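Local structure of hydroxyethylthiazole kinase (Pyrococcus horikoshii, 3HPD) at residues K2-A7 / A217-G222; G122-L127 / K148-N153; V168-D173 / T177-N182; A228-K233 / R255-V260. The protein probably phosphorylates the hydroxyl group of 4-methyl-5-beta-hydroxyethylthiazole with ATP and magnesium, a step of thiamine diphosphate biosynthesis. One frame throughout, in Å; residues are numbered along the deposited sequence.

Interaction 1: residues K2-A7 / A217-G222; sequences KFIIEA and ALVTFG
Ile4 and Val219 carry most of the contact between the N-terminal helix and the long helix 210-231, a contact that buries little surface and is made chiefly by one methyl group. The CD1 methyl of Ile4 does the touching. It lies 3.7 Å from CG2 of Val219, and CG1 of the same valine is only slightly farther, at 4.0 Å, so the end of the isoleucine rests against both branches of its partner. The two side chains cross at about a right angle. On the isoleucine, CG1 stands anti to the carbonyl carbon (chi1 -60°) and CD1 continues the chain in an extended line (chi2 177°), which carries the methyl across to the other helix. Its second branch, CG2, faces Thr220 more loosely, 4.3 Å from OG1. That hydroxyl is hydrogen-bonded to the backbone oxygen of Ser216, one turn earlier in its own helix, so its polar need is met locally while Ile4 offers it only a hydrocarbon neighbour. No hydrogen bond links the segments; the buried contact is purely one of packing. Ile4 also touches Ser216, while Thr220 reaches Phe204 of helix 193-205. Helix 210-231 packs on strand 169-172 through Leu218, while Phe3 meets Phe178 of strand 177-180 edge-to-face, and Ile4 and Val219 both touch Val260 at the start of strand 260-263.

Interaction 2: residues G122-L127 / K148-N153; sequences GEISAL and KKLTMN
This is a buried apolar contact between two consecutive helices, 121-131 and 144-157, and a leucine of the second reaches across to the backbone and side chains of the first. Leu150 supplies the touching groups on its side. Its CG is anti to the backbone N (chi1 176°), which carries the branch point toward helix 121-131, and a chi2 of 60° sets the methyls against Ser125. CD2 lies 3.8 Å from the backbone N of Ser125 and 3.9 Å from CB of that serine; CD1 is 3.9 Å from Ser125 CA. The leucine therefore packs on the helix backbone itself as well as on side chains. Beside it, Ile124 presents CG2, 4.1 Å from Leu150 CG, whereas its CG1 branch leads away from the contact. The hydroxyl of Ser125 takes no part in the apolar packing: its OG is hydrogen-bonded to the backbone oxygen of Phe121, within its own helix. An alanine in place of Leu150 would remove CG and both methyls and would probably leave a gap beside Ser125 and CG2 of Ile124. Leu150 is also in contact with Phe121 and Leu128, and it shares Val164 of strand 161-165 with Ile124, so the two helices meet over a common strand. The side chain of Ile124 lies about 6 Å from that of Lys118, a predicted ATP-binding residue. Helices packed side by side on one face of a central sheet are typical of the layered alpha/beta fold of the ribokinase clan, to which this family belongs.

Interaction 3: residues V168-D173 / T177-N182; sequences VDYVSD and TFAVYN
Strands 169-172 and 177-180 run antiparallel, with axes 4.6 Å apart and 161° between their directions, and form a hairpin in which Asp169 with Val180 and Val171 with Phe178 are the hydrogen-bonded pairs. Each pair closes two N-H...O bonds; that from Phe178 N to Val171 O is 2.8 Å long. Between them, the non-hydrogen-bonded pair Tyr170 and Ala179 brings CE1 of the ring to 3.6 Å from the alanine CB. On the same face, near the turn, Ser172 OG stands anti to its own backbone N (chi1 -179°), which sets it 2.9 Å from Thr177 OG1. Ser172 OG is hydrogen-bonded to Gly174 N and Arg176 O in the connecting turn. At the open end, Val168 lies alongside Tyr181, with CG2 3.7 Å from ring atom CD1. The carboxylate of Asp169 has two kinds of partner. OD1 accepts a bond from Gly166 N, while a water lies 2.6 Å from OD2 and bridges it to Asn182 O. The side chain of Asp169 is about 3 Å from that of Thr165, a predicted ATP-binding residue. Tyr170 and Ser172 face helix 144-157, and Asp169 and Val171 pack on helix 210-231 on the other side. Backbone bonds join strand 169-172 to strand 161-165, and strand 177-180 to strand 260-263, so the hairpin lies inside the sheet with a helix over each face.

Interaction 4: residues A228-K233 / R255-V260; sequences AYEEAK and RTYAKV
The last turns of helices 210-231 and 251-257 are joined at the surface by one pair, Glu230 and Tyr257, which illustrates how two long side chains can link helices whose backbones stay well apart. The nearest CA atoms, those of these two residues, are 12.6 Å from each other. The side chains approach from opposite directions: Glu230 is extended beyond CG (chi2 -178°), which brings its carboxylate to the phenol. Tyr257 OH donates to Glu230 OE2 over 2.6 Å, a short bond that uses the syn lone pair of the acceptor. OE2 lies at the edge of the ring, near its plane, 3.3 Å from CE2, while the carboxylate plane is turned 56° from that of the ring. The pair ties the helical excursion that follows helix 210-231 back to its start, just before the chain enters the outermost strand 260-263 of the sheet. Lys227, one turn before Glu230, joins in: its NZ makes a salt bridge with Glu230 OE1 and a hydrogen bond with Tyr257 OH, and its charge is likely to strengthen the grip. A phenylalanine in place of Tyr257 would probably leave Glu230 OE2 without its phenol donor and Lys227 NZ without that oxygen. Beyond Glu230, in segment 228-233, Lys233 curls back: NZ bonds to Tyr229 O at 2.9 Å and weakly to Glu230 O, and its CD lies over one face of the Tyr229 ring, offset toward the rim.

In the fold
Interactions 1, 2 and 3 are buried, whereas interaction 4 lies at the surface, and their chemistry follows that division. Between their segments, interactions 1 and 2 have apolar packing and no hydrogen bond; the hairpin is held by backbone hydrogen bonds, and the surface pair by a phenol-carboxylate bond. Helix 210-231 serves both interaction 1 and interaction 4, and Val260 of the latter packs on Ile4 and Val219 of the former. Interaction 3 is the bridge: Leu218 touches strand 169-172 from one side and Thr151 of interaction 2 from the other, while Lys259 meets Tyr181 and Asn182 through probable hydrogen bonds. Interactions 2 and 4 remain separate, about 12 Å apart at their nearest atoms.

Interaction 1: residues K2-A7 / A217-G222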
loop_
_atom_site.group_PDB
_atom_site.type_symbol
_atom_site.label_atom_id
_atom_site.label_comp_id
_atom_site.label_asym_id
_atom_site.label_seq_id
_atom_site.Cartn_x
_atom_site.Cartn_y
_atom_site.Cartn_z
ATOM N N LYS A 2 -17.058 14.211 27.358
ATOM C CA LYS A 2 -17.342 12.890 27.928
ATOM C C LYS A 2 -17.734 11.731 26.998
ATOM O O LYS A 2 -17.223 10.619 27.156
ATOM C CB LYS A 2 -18.395 13.041 29.034
ATOM C CG LYS A 2 -18.824 11.749 29.718
ATOM C CD LYS A 2 -19.848 12.035 30.815
ATOM C CE LYS A 2 -19.204 12.741 32.005
ATOM N NZ LYS A 2 -20.190 13.501 32.823
ATOM N N PHE A 3 -18.633 11.966 26.045
ATOM C CA PHE A 3 -19.044 10.882 25.154
ATOM C C PHE A 3 -17.916 10.396 24.251
ATOM O O PHE A 3 -17.988 9.297 23.699
ATOM C CB PHE A 3 -20.266 11.291 24.312
ATOM C CG PHE A 3 -19.988 12.350 23.275
ATOM C CD1 PHE A 3 -19.254 12.053 22.127
ATOM C CD2 PHE A 3 -20.500 13.634 23.424
ATOM C CE1 PHE A 3 -19.029 13.022 21.150
ATOM C CE2 PHE A 3 -20.282 14.612 22.453
ATOM C CZ PHE A 3 -19.547 14.301 21.311
ATOM N N ILE A 4 -16.876 11.214 24.109
ATOM C CA ILE A 4 -15.730 10.854 23.274
ATOM C C ILE A 4 -14.868 9.834 24.008
ATOM O O ILE A 4 -14.446 8.831 23.432
ATOM C CB ILE A 4 -14.861 12.088 22.943
ATOM C CG1 ILE A 4 -15.693 13.121 22.182
ATOM C CG2 ILE A 4 -13.651 11.666 22.114
ATOM C CD1 ILE A 4 -14.951 14.404 21.872
ATOM N N ILE A 5 -14.605 10.104 25.282
ATOM C CA ILE A 5 -13.807 9.206 26.108
ATOM C C ILE A 5 -14.520 7.863 26.215
ATOM O O ILE A 5 -13.902 6.804 26.112
ATOM C CB ILE A 5 -13.598 9.795 27.526
ATOM C CG1 ILE A 5 -12.628 10.979 27.452
ATOM C CG2 ILE A 5 -13.082 8.721 28.476
ATOM C CD1 ILE A 5 -12.458 11.731 28.763
ATOM N N GLU A 6 -15.833 7.910 26.405
ATOM C CA GLU A 6 -16.612 6.688 26.522
ATOM C C GLU A 6 -16.687 5.914 25.209
ATOM O O GLU A 6 -16.672 4.684 25.209
ATOM C CB GLU A 6 -18.014 7.009 27.037
ATOM C CG GLU A 6 -18.022 7.473 28.491
ATOM C CD GLU A 6 -17.288 6.507 29.411
ATOM O OE1 GLU A 6 -17.648 5.310 29.428
ATOM O OE2 GLU A 6 -16.351 6.940 30.116
ATOM N N ALA A 7 -16.764 6.628 24.089
ATOM C CA ALA A 7 -16.824 5.969 22.785
ATOM C C ALA A 7 -15.516 5.220 22.514
ATOM O O ALA A 7 -15.525 4.078 22.039
ATOM C CB ALA A 7 -17.078 6.997 21.684
ATOM N N ALA A 217 -14.329 10.450 16.265
ATOM C CA ALA A 217 -13.274 10.053 15.336
ATOM C C ALA A 217 -12.389 11.241 14.977
ATOM O O ALA A 217 -11.165 11.125 14.930
ATOM C CB ALA A 217 -13.886 9.461 14.074
ATOM N N LEU A 218 -13.017 12.387 14.732
ATOM C CA LEU A 218 -12.288 13.595 14.367
ATOM C C LEU A 218 -11.431 14.125 15.508
ATOM O O LEU A 218 -10.309 14.577 15.286
ATOM C CB LEU A 218 -13.270 14.670 13.889
ATOM C CG LEU A 218 -13.851 14.396 12.498
ATOM C CD1 LEU A 218 -15.164 15.140 12.316
ATOM C CD2 LEU A 218 -12.837 14.802 11.435
ATOM N N VAL A 219 -11.954 14.067 16.729
ATOM C CA VAL A 219 -11.204 14.537 17.886
ATOM C C VAL A 219 -10.029 13.602 18.154
ATOM O O VAL A 219 -8.895 14.043 18.340
ATOM C CB VAL A 219 -12.104 14.604 19.140
ATOM C CG1 VAL A 219 -11.254 14.779 20.395
ATOM C CG2 VAL A 219 -13.086 15.761 18.998
ATOM N N THR A 220 -10.304 12.304 18.163
ATOM C CA THR A 220 -9.260 11.318 18.409
ATOM C C THR A 220 -8.134 11.414 17.385
ATOM O O THR A 220 -6.957 11.439 17.747
ATOM C CB THR A 220 -9.844 9.889 18.394
ATOM O OG1 THR A 220 -10.779 9.755 19.471
ATOM C CG2 THR A 220 -8.744 8.857 18.564
ATOM N N PHE A 221 -8.488 11.472 16.106
ATOM C CA PHE A 221 -7.470 11.548 15.061
ATOM C C PHE A 221 -6.750 12.892 15.080
ATOM O O PHE A 221 -5.542 12.966 14.841
ATOM C CB PHE A 221 -8.098 11.327 13.684
ATOM C CG PHE A 221 -7.091 11.216 12.575
ATOM C CD1 PHE A 221 -6.331 10.061 12.426
ATOM C CD2 PHE A 221 -6.882 12.277 11.699
ATOM C CE1 PHE A 221 -5.376 9.958 11.414
ATOM C CE2 PHE A 221 -5.928 12.185 10.681
ATOM C CZ PHE A 221 -5.174 11.025 10.542
ATOM N N GLY A 222 -7.503 13.953 15.352
ATOM C CA GLY A 222 -6.920 15.282 15.403
ATOM C C GLY A 222 -5.878 15.387 16.500
ATOM O O GLY A 222 -4.828 16.008 16.321
#

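Interaction 2: residues G122-L127 / K148-N153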
loop_
_atom_site.group_PDB
_atom_site.type_symbol
_atom_site.label_atom_id
_atom_site.label_comp_id
_atom_site.label_asym_id
_atom_site.label_seq_id
_atom_site.Cartn_x
_atom_site.Cartn_y
_atom_site.Cartn_z
ATOM N N GLY A 122 -14.946 21.087 -0.670
ATOM C CA GLY A 122 -15.215 20.943 -2.090
ATOM C C GLY A 122 -16.065 19.736 -2.445
ATOM O O GLY A 122 -16.986 19.834 -3.261
ATOM N N GLU A 123 -15.767 18.599 -1.827
ATOM C CA GLU A 123 -16.503 17.367 -2.095
ATOM C C GLU A 123 -17.955 17.441 -1.647
ATOM O O GLU A 123 -18.860 17.104 -2.408
ATOM C CB GLU A 123 -15.802 16.179 -1.420
ATOM C CG GLU A 123 -14.351 16.007 -1.866
ATOM C CD GLU A 123 -13.581 14.986 -1.044
ATOM O OE1 GLU A 123 -13.879 14.832 0.161
ATOM O OE2 GLU A 123 -12.655 14.350 -1.598
ATOM N N ILE A 124 -18.189 17.886 -0.416
ATOM C CA ILE A 124 -19.554 17.975 0.081
ATOM C C ILE A 124 -20.354 19.069 -0.626
ATOM O O ILE A 124 -21.541 18.901 -0.891
ATOM C CB ILE A 124 -19.585 18.223 1.605
ATOM C CG1 ILE A 124 -18.780 17.138 2.326
ATOM C CG2 ILE A 124 -21.027 18.218 2.102
ATOM C CD1 ILE A 124 -19.196 15.708 1.979
ATOM N N SER A 125 -19.709 20.186 -0.946
ATOM C CA SER A 125 -20.417 21.263 -1.626
ATOM C C SER A 125 -20.820 20.814 -3.029
ATOM O O SER A 125 -21.882 21.179 -3.523
ATOM C CB SER A 125 -19.547 22.522 -1.696
ATOM O OG SER A 125 -18.358 22.287 -2.426
ATOM N N ALA A 126 -19.973 20.008 -3.663
ATOM C CA ALA A 126 -20.266 19.510 -5.002
ATOM C C ALA A 126 -21.448 18.541 -4.973
ATOM O O ALA A 126 -22.272 18.528 -5.888
ATOM C CB ALA A 126 -19.040 18.825 -5.589
ATOM N N LEU A 127 -21.528 17.732 -3.921
ATOM C CA LEU A 127 -22.613 16.764 -3.782
ATOM C C LEU A 127 -23.947 17.445 -3.504
ATOM O O LEU A 127 -24.979 17.051 -4.044
ATOM C CB LEU A 127 -22.306 15.773 -2.655
ATOM C CG LEU A 127 -21.140 14.808 -2.887
ATOM C CD1 LEU A 127 -20.914 13.968 -1.636
ATOM C CD2 LEU A 127 -21.446 13.913 -4.082
ATOM N N LYS A 148 -20.108 25.498 8.310
ATOM C CA LYS A 148 -21.132 25.055 9.248
ATOM C C LYS A 148 -22.479 24.928 8.547
ATOM O O LYS A 148 -23.195 23.949 8.736
ATOM C CB LYS A 148 -21.252 26.039 10.416
ATOM C CG LYS A 148 -22.325 25.651 11.414
ATOM C CD LYS A 148 -22.283 26.493 12.682
ATOM C CE LYS A 148 -22.643 27.938 12.415
ATOM N NZ LYS A 148 -23.505 28.486 13.505
ATOM N N LYS A 149 -22.820 25.926 7.741
ATOM C CA LYS A 149 -24.081 25.911 7.012
ATOM C C LYS A 149 -24.102 24.750 6.021
ATOM O O LYS A 149 -25.121 24.080 5.860
ATOM C CB LYS A 149 -24.279 27.240 6.278
ATOM C CG LYS A 149 -25.461 27.268 5.312
ATOM C CD LYS A 149 -25.728 28.687 4.819
ATOM C CE LYS A 149 -26.595 28.705 3.565
ATOM N NZ LYS A 149 -27.933 28.084 3.771
ATOM N N LEU A 150 -22.970 24.511 5.363
ATOM C CA LEU A 150 -22.873 23.425 4.392
ATOM C C LEU A 150 -23.126 22.084 5.068
ATOM O O LEU A 150 -23.903 21.265 4.578
ATOM C CB LEU A 150 -21.488 23.407 3.734
ATOM C CG LEU A 150 -21.255 22.234 2.773
ATOM C CD1 LEU A 150 -22.276 22.287 1.646
ATOM C CD2 LEU A 150 -19.843 22.280 2.215
ATOM N N THR A 151 -22.459 21.867 6.195
ATOM C CA THR A 151 -22.602 20.626 6.941
ATOM C C THR A 151 -24.068 20.354 7.271
ATOM O O THR A 151 -24.564 19.251 7.047
ATOM C CB THR A 151 -21.788 20.680 8.244
ATOM O OG1 THR A 151 -20.432 21.025 7.940
ATOM C CG2 THR A 151 -21.809 19.332 8.945
ATOM N N MET A 152 -24.758 21.363 7.797
ATOM C CA MET A 152 -26.168 21.226 8.156
ATOM C C MET A 152 -27.079 20.942 6.969
ATOM O O MET A 152 -27.906 20.031 7.024
ATOM C CB MET A 152 -26.688 22.488 8.847
ATOM C CG MET A 152 -28.182 22.406 9.165
ATOM S SD MET A 152 -29.087 23.956 8.965
ATOM C CE MET A 152 -30.248 23.521 7.638
ATOM N N ASN A 153 -26.952 21.743 5.914
ATOM C CA ASN A 153 -27.791 21.566 4.732
ATOM C C ASN A 153 -27.585 20.198 4.103
ATOM O O ASN A 153 -28.542 19.562 3.657
ATOM C CB ASN A 153 -27.519 22.658 3.691
ATOM C CG ASN A 153 -28.054 24.013 4.115
ATOM O OD1 ASN A 153 -29.113 24.106 4.731
ATOM N ND2 ASN A 153 -27.332 25.075 3.770
#

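Interaction 3: residues V168-D173 / T177-N182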
loop_
_atom_site.group_PDB
_atom_site.type_symbol
_atom_site.label_atom_id
_atom_site.label_comp_id
_atom_site.label_asym_id
_atom_site.label_seq_id
_atom_site.Cartn_x
_atom_site.Cartn_y
_atom_site.Cartn_z
ATOM N N VAL A 168 -10.940 23.565 10.796
ATOM C CA VAL A 168 -11.927 23.347 11.842
ATOM C C VAL A 168 -12.926 22.398 11.188
ATOM O O VAL A 168 -13.392 22.661 10.078
ATOM C CB VAL A 168 -12.662 24.653 12.238
ATOM C CG1 VAL A 168 -13.784 24.339 13.223
ATOM C CG2 VAL A 168 -11.682 25.643 12.856
ATOM N N ASP A 169 -13.228 21.283 11.844
ATOM C CA ASP A 169 -14.182 20.331 11.280
ATOM C C ASP A 169 -15.563 20.607 11.844
ATOM O O ASP A 169 -15.696 21.026 12.992
ATOM C CB ASP A 169 -13.812 18.887 11.641
ATOM C CG ASP A 169 -12.388 18.538 11.288
ATOM O OD1 ASP A 169 -12.048 18.521 10.084
ATOM O OD2 ASP A 169 -11.609 18.276 12.225
ATOM N N TYR A 170 -16.587 20.371 11.031
ATOM C CA TYR A 170 -17.965 20.539 11.471
ATOM C C TYR A 170 -18.695 19.228 11.225
ATOM O O TYR A 170 -18.543 18.609 10.170
ATOM C CB TYR A 170 -18.648 21.680 10.713
ATOM C CG TYR A 170 -18.200 23.031 11.205
ATOM C CD1 TYR A 170 -18.664 23.538 12.418
ATOM C CD2 TYR A 170 -17.248 23.765 10.504
ATOM C CE1 TYR A 170 -18.186 24.744 12.921
ATOM C CE2 TYR A 170 -16.763 24.965 10.998
ATOM C CZ TYR A 170 -17.234 25.448 12.207
ATOM O OH TYR A 170 -16.738 26.625 12.710
ATOM N N VAL A 171 -19.470 18.804 12.215
ATOM C CA VAL A 171 -20.230 17.563 12.129
ATOM C C VAL A 171 -21.655 17.885 12.537
ATOM O O VAL A 171 -21.872 18.534 13.560
ATOM C CB VAL A 171 -19.673 16.504 13.103
ATOM C CG1 VAL A 171 -20.255 15.134 12.779
ATOM C CG2 VAL A 171 -18.157 16.480 13.032
ATOM N N SER A 172 -22.622 17.437 11.743
ATOM C CA SER A 172 -24.020 17.701 12.053
ATOM C C SER A 172 -24.941 16.590 11.577
ATOM O O SER A 172 -24.672 15.934 10.568
ATOM C CB SER A 172 -24.463 19.017 11.410
ATOM O OG SER A 172 -25.817 19.310 11.729
ATOM N N ASP A 173 -26.026 16.380 12.314
ATOM C CA ASP A 173 -27.010 15.373 11.947
ATOM C C ASP A 173 -28.266 16.112 11.502
ATOM O O ASP A 173 -29.324 15.514 11.317
ATOM C CB ASP A 173 -27.322 14.451 13.133
ATOM C CG ASP A 173 -27.973 15.181 14.298
ATOM O OD1 ASP A 173 -28.125 16.418 14.235
ATOM O OD2 ASP A 173 -28.330 14.503 15.286
ATOM N N THR A 177 -24.957 20.252 16.058
ATOM C CA THR A 177 -23.710 20.438 15.330
ATOM C C THR A 177 -22.538 20.605 16.284
ATOM O O THR A 177 -22.661 21.243 17.333
ATOM C CB THR A 177 -23.797 21.678 14.409
ATOM O OG1 THR A 177 -24.851 21.493 13.457
ATOM C CG2 THR A 177 -22.486 21.891 13.659
ATOM N N PHE A 178 -21.403 20.018 15.912
ATOM C CA PHE A 178 -20.186 20.099 16.708
ATOM C C PHE A 178 -19.050 20.649 15.860
ATOM O O PHE A 178 -18.989 20.406 14.653
ATOM C CB PHE A 178 -19.785 18.716 17.225
ATOM C CG PHE A 178 -20.618 18.228 18.371
ATOM C CD1 PHE A 178 -20.290 18.569 19.680
ATOM C CD2 PHE A 178 -21.731 17.426 18.144
ATOM C CE1 PHE A 178 -21.061 18.118 20.749
ATOM C CE2 PHE A 178 -22.510 16.970 19.206
ATOM C CZ PHE A 178 -22.173 17.315 20.511
ATOM N N ALA A 179 -18.155 21.391 16.500
ATOM C CA ALA A 179 -16.992 21.952 15.830
ATOM C C ALA A 179 -15.768 21.311 16.469
ATOM O O ALA A 179 -15.660 21.257 17.693
ATOM C CB ALA A 179 -16.950 23.462 16.014
ATOM N N VAL A 180 -14.858 20.811 15.638
ATOM C CA VAL A 180 -13.640 20.174 16.128
ATOM C C VAL A 180 -12.441 21.015 15.718
ATOM O O VAL A 180 -12.236 21.267 14.531
ATOM C CB VAL A 180 -13.481 18.755 15.545
ATOM C CG1 VAL A 180 -12.149 18.154 15.988
ATOM C CG2 VAL A 180 -14.639 17.879 16.001
ATOM N N TYR A 181 -11.652 21.442 16.699
ATOM C CA TYR A 181 -10.487 22.285 16.435
ATOM C C TYR A 181 -9.152 21.543 16.444
ATOM O O TYR A 181 -8.117 22.134 16.126
ATOM C CB TYR A 181 -10.433 23.426 17.457
ATOM C CG TYR A 181 -11.689 24.265 17.492
ATOM C CD1 TYR A 181 -11.951 25.206 16.497
ATOM C CD2 TYR A 181 -12.635 24.088 18.498
ATOM C CE1 TYR A 181 -13.132 25.948 16.500
ATOM C CE2 TYR A 181 -13.819 24.823 18.511
ATOM C CZ TYR A 181 -14.059 25.750 17.510
ATOM O OH TYR A 181 -15.231 26.467 17.515
ATOM N N ASN A 182 -9.172 20.263 16.808
ATOM C CA ASN A 182 -7.949 19.465 16.856
ATOM C C ASN A 182 -7.407 19.139 15.470
ATOM O O ASN A 182 -8.151 19.134 14.485
ATOM C CB ASN A 182 -8.186 18.156 17.614
ATOM C CG ASN A 182 -8.492 18.379 19.081
ATOM O OD1 ASN A 182 -9.613 18.147 19.537
ATOM N ND2 ASN A 182 -7.492 18.840 19.829
HETATM O O HOH W 1 -9.503 19.755 12.188
#

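Interaction 4: residues A228-K233 / R255-V260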
loop_
_atom_site.group_PDB
_atom_site.type_symbol
_atom_site.label_atom_id
_atom_site.label_comp_id
_atom_site.label_asym_id
_atom_site.label_seq_id
_atom_site.Cartn_x
_atom_site.Cartn_y
_atom_site.Cartn_z
ATOM N N ALA A 228 1.608 13.423 17.239
ATOM C CA ALA A 228 2.600 12.913 16.305
ATOM C C ALA A 228 3.562 14.030 15.914
ATOM O O ALA A 228 4.773 13.826 15.851
ATOM C CB ALA A 228 1.915 12.342 15.063
ATOM N N TYR A 229 3.027 15.219 15.664
ATOM C CA TYR A 229 3.880 16.332 15.278
ATOM C C TYR A 229 4.859 16.693 16.395
ATOM O O TYR A 229 5.991 17.095 16.129
ATOM C CB TYR A 229 3.040 17.560 14.908
ATOM C CG TYR A 229 3.863 18.650 14.268
ATOM C CD1 TYR A 229 4.307 18.529 12.952
ATOM C CD2 TYR A 229 4.252 19.776 14.996
ATOM C CE1 TYR A 229 5.123 19.501 12.374
ATOM C CE2 TYR A 229 5.068 20.754 14.427
ATOM C CZ TYR A 229 5.498 20.608 13.117
ATOM O OH TYR A 229 6.306 21.563 12.550
ATOM N N GLU A 230 4.429 16.546 17.644
ATOM C CA GLU A 230 5.302 16.864 18.772
ATOM C C GLU A 230 6.568 16.015 18.703
ATOM O O GLU A 230 7.647 16.459 19.101
ATOM C CB GLU A 230 4.588 16.597 20.102
ATOM C CG GLU A 230 3.301 17.380 20.294
ATOM C CD GLU A 230 2.649 17.121 21.643
ATOM O OE1 GLU A 230 2.968 16.091 22.270
ATOM O OE2 GLU A 230 1.806 17.939 22.067
ATOM N N GLU A 231 6.420 14.794 18.194
ATOM C CA GLU A 231 7.534 13.856 18.077
ATOM C C GLU A 231 8.223 13.809 16.714
ATOM O O GLU A 231 9.378 13.393 16.624
ATOM C CB GLU A 231 7.063 12.440 18.405
ATOM C CG GLU A 231 6.791 12.164 19.864
ATOM C CD GLU A 231 6.607 10.682 20.119
ATOM O OE1 GLU A 231 5.497 10.156 19.882
ATOM O OE2 GLU A 231 7.587 10.035 20.539
ATOM N N ALA A 232 7.520 14.218 15.663
ATOM C CA ALA A 232 8.070 14.172 14.307
ATOM C C ALA A 232 7.584 15.346 13.462
ATOM O O ALA A 232 6.395 15.466 13.179
ATOM C CB ALA A 232 7.679 12.852 13.648
ATOM N N LYS A 233 8.522 16.192 13.044
ATOM C CA LYS A 233 8.217 17.390 12.265
ATOM C C LYS A 233 8.208 17.214 10.749
ATOM O O LYS A 233 7.893 18.156 10.018
ATOM C CB LYS A 233 9.225 18.488 12.614
ATOM C CG LYS A 233 9.406 18.735 14.104
ATOM C CD LYS A 233 8.180 19.382 14.712
ATOM C CE LYS A 233 8.353 19.611 16.206
ATOM N NZ LYS A 233 8.516 18.327 16.943
ATOM N N ARG A 255 -8.681 14.318 27.674
ATOM C CA ARG A 255 -9.049 15.344 28.644
ATOM C C ARG A 255 -8.182 16.593 28.523
ATOM O O ARG A 255 -8.680 17.717 28.606
ATOM C CB ARG A 255 -8.933 14.778 30.062
ATOM C CG ARG A 255 -8.878 15.824 31.162
ATOM C CD ARG A 255 -8.992 15.154 32.520
ATOM N NE ARG A 255 -10.201 14.341 32.570
ATOM C CZ ARG A 255 -10.221 13.033 32.797
ATOM N NH1 ARG A 255 -9.090 12.370 33.007
ATOM N NH2 ARG A 255 -11.377 12.384 32.794
ATOM N N THR A 256 -6.886 16.388 28.319
ATOM C CA THR A 256 -5.942 17.491 28.215
ATOM C C THR A 256 -5.763 18.118 26.829
ATOM O O THR A 256 -5.372 19.281 26.731
ATOM C CB THR A 256 -4.552 17.065 28.742
ATOM O OG1 THR A 256 -4.134 15.864 28.084
ATOM C CG2 THR A 256 -4.605 16.813 30.244
ATOM N N TYR A 257 -6.055 17.370 25.764
ATOM C CA TYR A 257 -5.882 17.895 24.407
ATOM C C TYR A 257 -7.136 18.203 23.593
ATOM O O TYR A 257 -7.080 18.993 22.653
ATOM C CB TYR A 257 -5.015 16.948 23.568
ATOM C CG TYR A 257 -3.527 17.085 23.782
ATOM C CD1 TYR A 257 -2.903 16.504 24.884
ATOM C CD2 TYR A 257 -2.737 17.790 22.872
ATOM C CE1 TYR A 257 -1.529 16.616 25.075
ATOM C CE2 TYR A 257 -1.358 17.910 23.055
ATOM C CZ TYR A 257 -0.763 17.319 24.158
ATOM O OH TYR A 257 0.597 17.421 24.333
ATOM N N ALA A 258 -8.259 17.583 23.934
ATOM C CA ALA A 258 -9.485 17.797 23.174
ATOM C C ALA A 258 -9.919 19.255 23.039
ATOM O O ALA A 258 -9.965 20.001 24.017
ATOM C CB ALA A 258 -10.627 16.967 23.778
ATOM N N LYS A 259 -10.222 19.647 21.804
ATOM C CA LYS A 259 -10.698 20.991 21.490
ATOM C C LYS A 259 -11.953 20.777 20.651
ATOM O O LYS A 259 -11.882 20.655 19.429
ATOM C CB LYS A 259 -9.662 21.768 20.673
ATOM C CG LYS A 259 -8.316 21.943 21.353
ATOM C CD LYS A 259 -7.421 22.870 20.538
ATOM C CE LYS A 259 -6.038 23.004 21.154
ATOM N NZ LYS A 259 -6.103 23.403 22.585
ATOM N N VAL A 260 -13.101 20.717 21.319
ATOM C CA VAL A 260 -14.368 20.483 20.640
ATOM C C VAL A 260 -15.508 21.166 21.387
ATOM O O VAL A 260 -15.489 21.252 22.611
ATOM C CB VAL A 260 -14.659 18.961 20.547
ATOM C CG1 VAL A 260 -14.564 18.329 21.928
ATOM C CG2 VAL A 260 -16.039 18.718 19.952
#